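Local structure of Lin2634 protein (Listeria innocua, 3MZO) at residues Met2-His5 with Gln6-Gln9; Lys180-Leu183 with Lys184-Pro188. The protein probably acts as a metal-dependent phosphohydrolase of the HD-domain superfamily, related to the YfbR-type 5'-deoxynucleotidases, and binds calcium ions. One frame throughout, in Å; residues are numbered along the deposited sequence.

Contact 1. Residues Met2-His5 with Gln6-Gln9; sequences MGIH and QYFQ
His-5 meets both Gln-9, one helical turn on, and its neighbour Gln-6. The CG methylene of Gln-9 lies over one face of the imidazole in a CH-pi contact, 4.2 Å from the ring centroid, and the amide beyond it continues along the ring, its plane 35° from that of the imidazole. With CG anti to the backbone N (chi1 163°), the ring of His-5 sits beside its own carbonyl carbon, and CG of His-5 is 3.4 Å from Gln-6 N. A histidine suits the site because its flat ring can accept a methylene on a face while both ring nitrogens are engaged: ND1 is hydrogen-bonded to Tyr-144 OH and NE2 to Glu-193 OE2, both of the second subunit. The carboxylate of Glu-193 would probably favour a proton on NE2.

The chain of Gln-6 bends at chi2, which brings its amide toward the same imidazole: CD of Gln-6 is 4.1 Å from CD2 of His-5, with amide and ring planes 78° apart. A long chain with a polar end fits this partly exposed place. The helical turn itself puts CB of Gln-6 3.6 Å from Gly-3 O.

Ile-4 to Gln-9 open helix 4-13, with Gly-3 at the N-cap. Glycine fits there because a CB at its backbone angles would press against the preceding carbonyl oxygen. Its own O receives weak bonds from Gln-6 N and Tyr-7 N, and the regular pattern then begins with Phe-8 N to Ile-4 O at 2.8 Å and Gln-9 N to His-5 O at 3.0 Å.

On the buried side, Ile-4 sets CG2 3.8 Å from the centroid of the Phe-8 ring, over one face. A branched apolar chain suits this spot, where Phe-44 of the second subunit also packs on Ile-4.

Contact 2. Residues Lys180-Leu183 with Lys184-Pro188; sequences KYFL and KEILP
Phe-182 packs against both Ile-186 and Leu-187 on the buried side of the helix. Its CE1 lies 3.8 Å from CG2 of Ile-186, the two side chains nearly perpendicular, and its CE2 is 4.0 Å from Leu-187 CB. With CG anti to the backbone N (chi1 175°), the ring leans along the helix toward the following turn, where a broad aromatic can touch two aliphatic neighbours at once. Leu-183 and Leu-187 run alongside each other in the same direction, their CD2 methyls 3.8 Å apart. This face packs on helix 158-172 (Leu-187 on Leu-167) and helix 129-151 (Phe-182 on Val-140 and Leu-143).

Helix 177-191 is distorted here. A pi-type turn at 184-186 lets Phe-182 O accept two N-H groups: Leu-187 N at 2.8 Å in a nearly straight bond, and Ile-186 N, which stands 39° out of the carbonyl plane. Pro-188 suits the kink, since it has no N-H to give; its CD instead abuts Leu-183 O at 3.1 Å.

Tyr-181 marks the boundary: CE2 meets Ile-186 CG1 at 3.9 Å, while the CG methylene of Glu-185 covers one ring face, 4.0 Å from the centroid, the bent acid holding its carboxylate plane 36° from the ring. Beyond it the packing thins. Exposed Lys-184 is extended, touching Lys-180 O through CB, and Lys-180 NZ makes a weak bond with Arg-174 O.

In the fold
Contact 1 comes first along the chain, at the start of helix 4-13, and contact 2 follows much later, within helix 177-191. They share no helix and do not touch: their centres are 41 Å apart and their nearest atoms about 28 Å, on opposite sides of the chain's centre. Yet both meet the second subunit, and there Ile-186 of one copy packs against Ile-4 and Phe-8 of another. Regions remote within a single all-helical chain are thus brought together by assembly. A calcium site formed by His-34, His-68, Asp-69 and Asp-138 belongs to neither contact, and the side chain of Tyr-7 is about 14 Å from a bound calcium ion.

Contact 1. Residues Met2-His5 with Gln6-Gln9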
loop_
_atom_site.group_PDB
_atom_site.type_symbol
_atom_site.label_atom_id
_atom_site.label_comp_id
_atom_site.label_asym_id
_atom_site.label_seq_id
_atom_site.Cartn_x
_atom_site.Cartn_y
_atom_site.Cartn_z
HETATM N N MSE B 2 -30.230 -3.779 9.584
HETATM C CA MSE B 2 -30.443 -5.248 9.720
HETATM C C MSE B 2 -30.769 -5.850 8.346
HETATM O O MSE B 2 -31.683 -5.392 7.642
HETATM C CB MSE B 2 -31.568 -5.580 10.731
HETATM C CG MSE B 2 -32.016 -7.090 10.789
HETATM SE SE MSE B 2 -33.222 -7.544 12.333
HETATM C CE MSE B 2 -31.859 -7.949 13.693
ATOM N N GLY B 3 -30.051 -6.915 7.996
ATOM C CA GLY B 3 -30.284 -7.594 6.745
ATOM C C GLY B 3 -29.084 -8.381 6.280
ATOM O O GLY B 3 -27.936 -8.110 6.655
ATOM N N ILE B 4 -29.353 -9.348 5.428
ATOM C CA ILE B 4 -28.294 -10.160 4.856
ATOM C C ILE B 4 -27.353 -9.325 3.941
ATOM O O ILE B 4 -26.170 -9.617 3.855
ATOM C CB ILE B 4 -28.896 -11.372 4.156
ATOM C CG1 ILE B 4 -29.611 -12.259 5.191
ATOM C CG2 ILE B 4 -27.802 -12.176 3.427
ATOM C CD1 ILE B 4 -28.712 -12.811 6.337
ATOM N N HIS B 5 -27.878 -8.269 3.310
ATOM C CA HIS B 5 -27.057 -7.359 2.509
ATOM C C HIS B 5 -25.861 -6.845 3.315
ATOM O O HIS B 5 -24.712 -6.927 2.860
ATOM C CB HIS B 5 -27.888 -6.203 1.986
ATOM C CG HIS B 5 -27.083 -5.050 1.505
ATOM N ND1 HIS B 5 -26.275 -5.125 0.389
ATOM C CD2 HIS B 5 -26.930 -3.799 2.004
ATOM C CE1 HIS B 5 -25.682 -3.957 0.210
ATOM N NE2 HIS B 5 -26.061 -3.138 1.176
ATOM N N GLN B 6 -26.128 -6.398 4.532
ATOM C CA GLN B 6 -25.088 -5.878 5.406
ATOM C C GLN B 6 -24.097 -6.996 5.730
ATOM O O GLN B 6 -22.893 -6.785 5.797
ATOM C CB GLN B 6 -25.663 -5.320 6.731
ATOM C CG GLN B 6 -26.842 -4.352 6.602
ATOM C CD GLN B 6 -26.476 -3.014 5.967
ATOM O OE1 GLN B 6 -25.309 -2.593 5.991
ATOM N NE2 GLN B 6 -27.484 -2.329 5.395
ATOM N N TYR B 7 -24.606 -8.192 5.933
ATOM C CA TYR B 7 -23.749 -9.323 6.248
ATOM C C TYR B 7 -22.828 -9.641 5.051
ATOM O O TYR B 7 -21.624 -9.886 5.235
ATOM C CB TYR B 7 -24.597 -10.550 6.598
ATOM C CG TYR B 7 -23.805 -11.832 6.580
ATOM C CD1 TYR B 7 -22.893 -12.112 7.585
ATOM C CD2 TYR B 7 -23.942 -12.759 5.539
ATOM C CE1 TYR B 7 -22.145 -13.290 7.577
ATOM C CE2 TYR B 7 -23.167 -13.929 5.503
ATOM C CZ TYR B 7 -22.278 -14.185 6.530
ATOM O OH TYR B 7 -21.529 -15.328 6.532
ATOM N N PHE B 8 -23.393 -9.624 3.836
ATOM C CA PHE B 8 -22.593 -9.867 2.635
ATOM C C PHE B 8 -21.497 -8.795 2.478
ATOM O O PHE B 8 -20.371 -9.113 2.091
ATOM C CB PHE B 8 -23.481 -9.914 1.369
ATOM C CG PHE B 8 -24.275 -11.216 1.190
ATOM C CD1 PHE B 8 -24.072 -12.319 1.985
ATOM C CD2 PHE B 8 -25.171 -11.322 0.150
ATOM C CE1 PHE B 8 -24.798 -13.499 1.770
ATOM C CE2 PHE B 8 -25.896 -12.471 -0.072
ATOM C CZ PHE B 8 -25.709 -13.570 0.725
ATOM N N GLN B 9 -21.813 -7.530 2.792
ATOM C CA GLN B 9 -20.800 -6.460 2.677
ATOM C C GLN B 9 -19.712 -6.695 3.665
ATOM O O GLN B 9 -18.553 -6.498 3.333
ATOM C CB GLN B 9 -21.357 -5.074 2.954
ATOM C CG GLN B 9 -22.249 -4.566 1.886
ATOM C CD GLN B 9 -22.818 -3.238 2.270
ATOM O OE1 GLN B 9 -23.364 -3.070 3.373
ATOM N NE2 GLN B 9 -22.696 -2.282 1.379
#

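Contact 2. Residues Lys180-Leu183 with Lys184-Pro188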
loop_
_atom_site.group_PDB
_atom_site.type_symbol
_atom_site.label_atom_id
_atom_site.label_comp_id
_atom_site.label_asym_id
_atom_site.label_seq_id
_atom_site.Cartn_x
_atom_site.Cartn_y
_atom_site.Cartn_z
ATOM N N LYS B 180 -1.113 -37.919 12.248
ATOM C CA LYS B 180 -0.148 -38.966 11.894
ATOM C C LYS B 180 0.281 -38.706 10.460
ATOM O O LYS B 180 1.477 -38.759 10.142
ATOM C CB LYS B 180 -0.743 -40.383 11.997
ATOM C CG LYS B 180 -0.860 -40.961 13.416
ATOM C CD LYS B 180 -1.445 -42.391 13.338
ATOM C CE LYS B 180 -2.291 -42.747 14.542
ATOM N NZ LYS B 180 -1.478 -42.829 15.766
ATOM N N TYR B 181 -0.683 -38.431 9.585
ATOM C CA TYR B 181 -0.333 -38.128 8.204
ATOM C C TYR B 181 0.553 -36.898 8.107
ATOM O O TYR B 181 1.572 -36.925 7.429
ATOM C CB TYR B 181 -1.565 -37.931 7.313
ATOM C CG TYR B 181 -1.137 -37.808 5.883
ATOM C CD1 TYR B 181 -0.932 -38.948 5.108
ATOM C CD2 TYR B 181 -0.848 -36.565 5.321
ATOM C CE1 TYR B 181 -0.498 -38.857 3.796
ATOM C CE2 TYR B 181 -0.418 -36.460 3.999
ATOM C CZ TYR B 181 -0.252 -37.621 3.248
ATOM O OH TYR B 181 0.191 -37.550 1.962
ATOM N N PHE B 182 0.157 -35.814 8.753
ATOM C CA PHE B 182 0.961 -34.580 8.743
ATOM C C PHE B 182 2.446 -34.780 9.144
ATOM O O PHE B 182 3.343 -34.281 8.461
ATOM C CB PHE B 182 0.317 -33.491 9.617
ATOM C CG PHE B 182 1.163 -32.253 9.745
ATOM C CD1 PHE B 182 1.068 -31.235 8.807
ATOM C CD2 PHE B 182 2.078 -32.123 10.795
ATOM C CE1 PHE B 182 1.857 -30.114 8.888
ATOM C CE2 PHE B 182 2.875 -30.986 10.903
ATOM C CZ PHE B 182 2.756 -29.973 9.917
ATOM N N LEU B 183 2.696 -35.508 10.232
ATOM C CA LEU B 183 4.053 -35.681 10.745
ATOM C C LEU B 183 4.873 -36.619 9.854
ATOM O O LEU B 183 6.055 -36.381 9.611
ATOM C CB LEU B 183 4.019 -36.245 12.167
ATOM C CG LEU B 183 3.366 -35.347 13.207
ATOM C CD1 LEU B 183 3.000 -36.184 14.432
ATOM C CD2 LEU B 183 4.295 -34.168 13.555
ATOM N N LYS B 184 4.239 -37.679 9.358
ATOM C CA LYS B 184 4.931 -38.624 8.500
ATOM C C LYS B 184 5.313 -38.030 7.124
ATOM O O LYS B 184 6.435 -38.210 6.640
ATOM C CB LYS B 184 4.059 -39.876 8.334
ATOM C CG LYS B 184 4.723 -41.053 7.624
ATOM C CD LYS B 184 3.706 -42.146 7.267
ATOM C CE LYS B 184 4.355 -43.268 6.459
ATOM N NZ LYS B 184 3.446 -44.421 6.331
ATOM N N GLU B 185 4.390 -37.309 6.502
ATOM C CA GLU B 185 4.554 -36.924 5.098
ATOM C C GLU B 185 4.735 -35.437 4.842
ATOM O O GLU B 185 5.546 -35.056 3.994
ATOM C CB GLU B 185 3.358 -37.424 4.287
ATOM C CG GLU B 185 3.162 -38.931 4.308
ATOM C CD GLU B 185 4.279 -39.700 3.605
ATOM O OE1 GLU B 185 5.085 -39.085 2.857
ATOM O OE2 GLU B 185 4.337 -40.933 3.802
ATOM N N ILE B 186 4.034 -34.588 5.580
ATOM C CA ILE B 186 4.026 -33.165 5.258
ATOM C C ILE B 186 5.172 -32.450 5.965
ATOM O O ILE B 186 5.894 -31.706 5.333
ATOM C CB ILE B 186 2.674 -32.525 5.587
ATOM C CG1 ILE B 186 1.555 -33.253 4.824
ATOM C CG2 ILE B 186 2.675 -30.992 5.299
ATOM C CD1 ILE B 186 0.178 -32.759 5.193
ATOM N N LEU B 187 5.343 -32.676 7.270
ATOM C CA LEU B 187 6.395 -31.944 8.018
ATOM C C LEU B 187 7.796 -32.171 7.432
ATOM O O LEU B 187 8.583 -31.239 7.291
ATOM C CB LEU B 187 6.343 -32.306 9.506
ATOM C CG LEU B 187 7.294 -31.620 10.486
ATOM C CD1 LEU B 187 7.127 -30.102 10.428
ATOM C CD2 LEU B 187 7.027 -32.160 11.914
ATOM N N PRO B 188 8.111 -33.412 7.061
ATOM C CA PRO B 188 9.433 -33.622 6.455
ATOM C C PRO B 188 9.664 -32.889 5.129
ATOM O O PRO B 188 10.793 -32.475 4.863
ATOM C CB PRO B 188 9.486 -35.137 6.269
ATOM C CG PRO B 188 8.618 -35.662 7.380
ATOM C CD PRO B 188 7.474 -34.695 7.426
#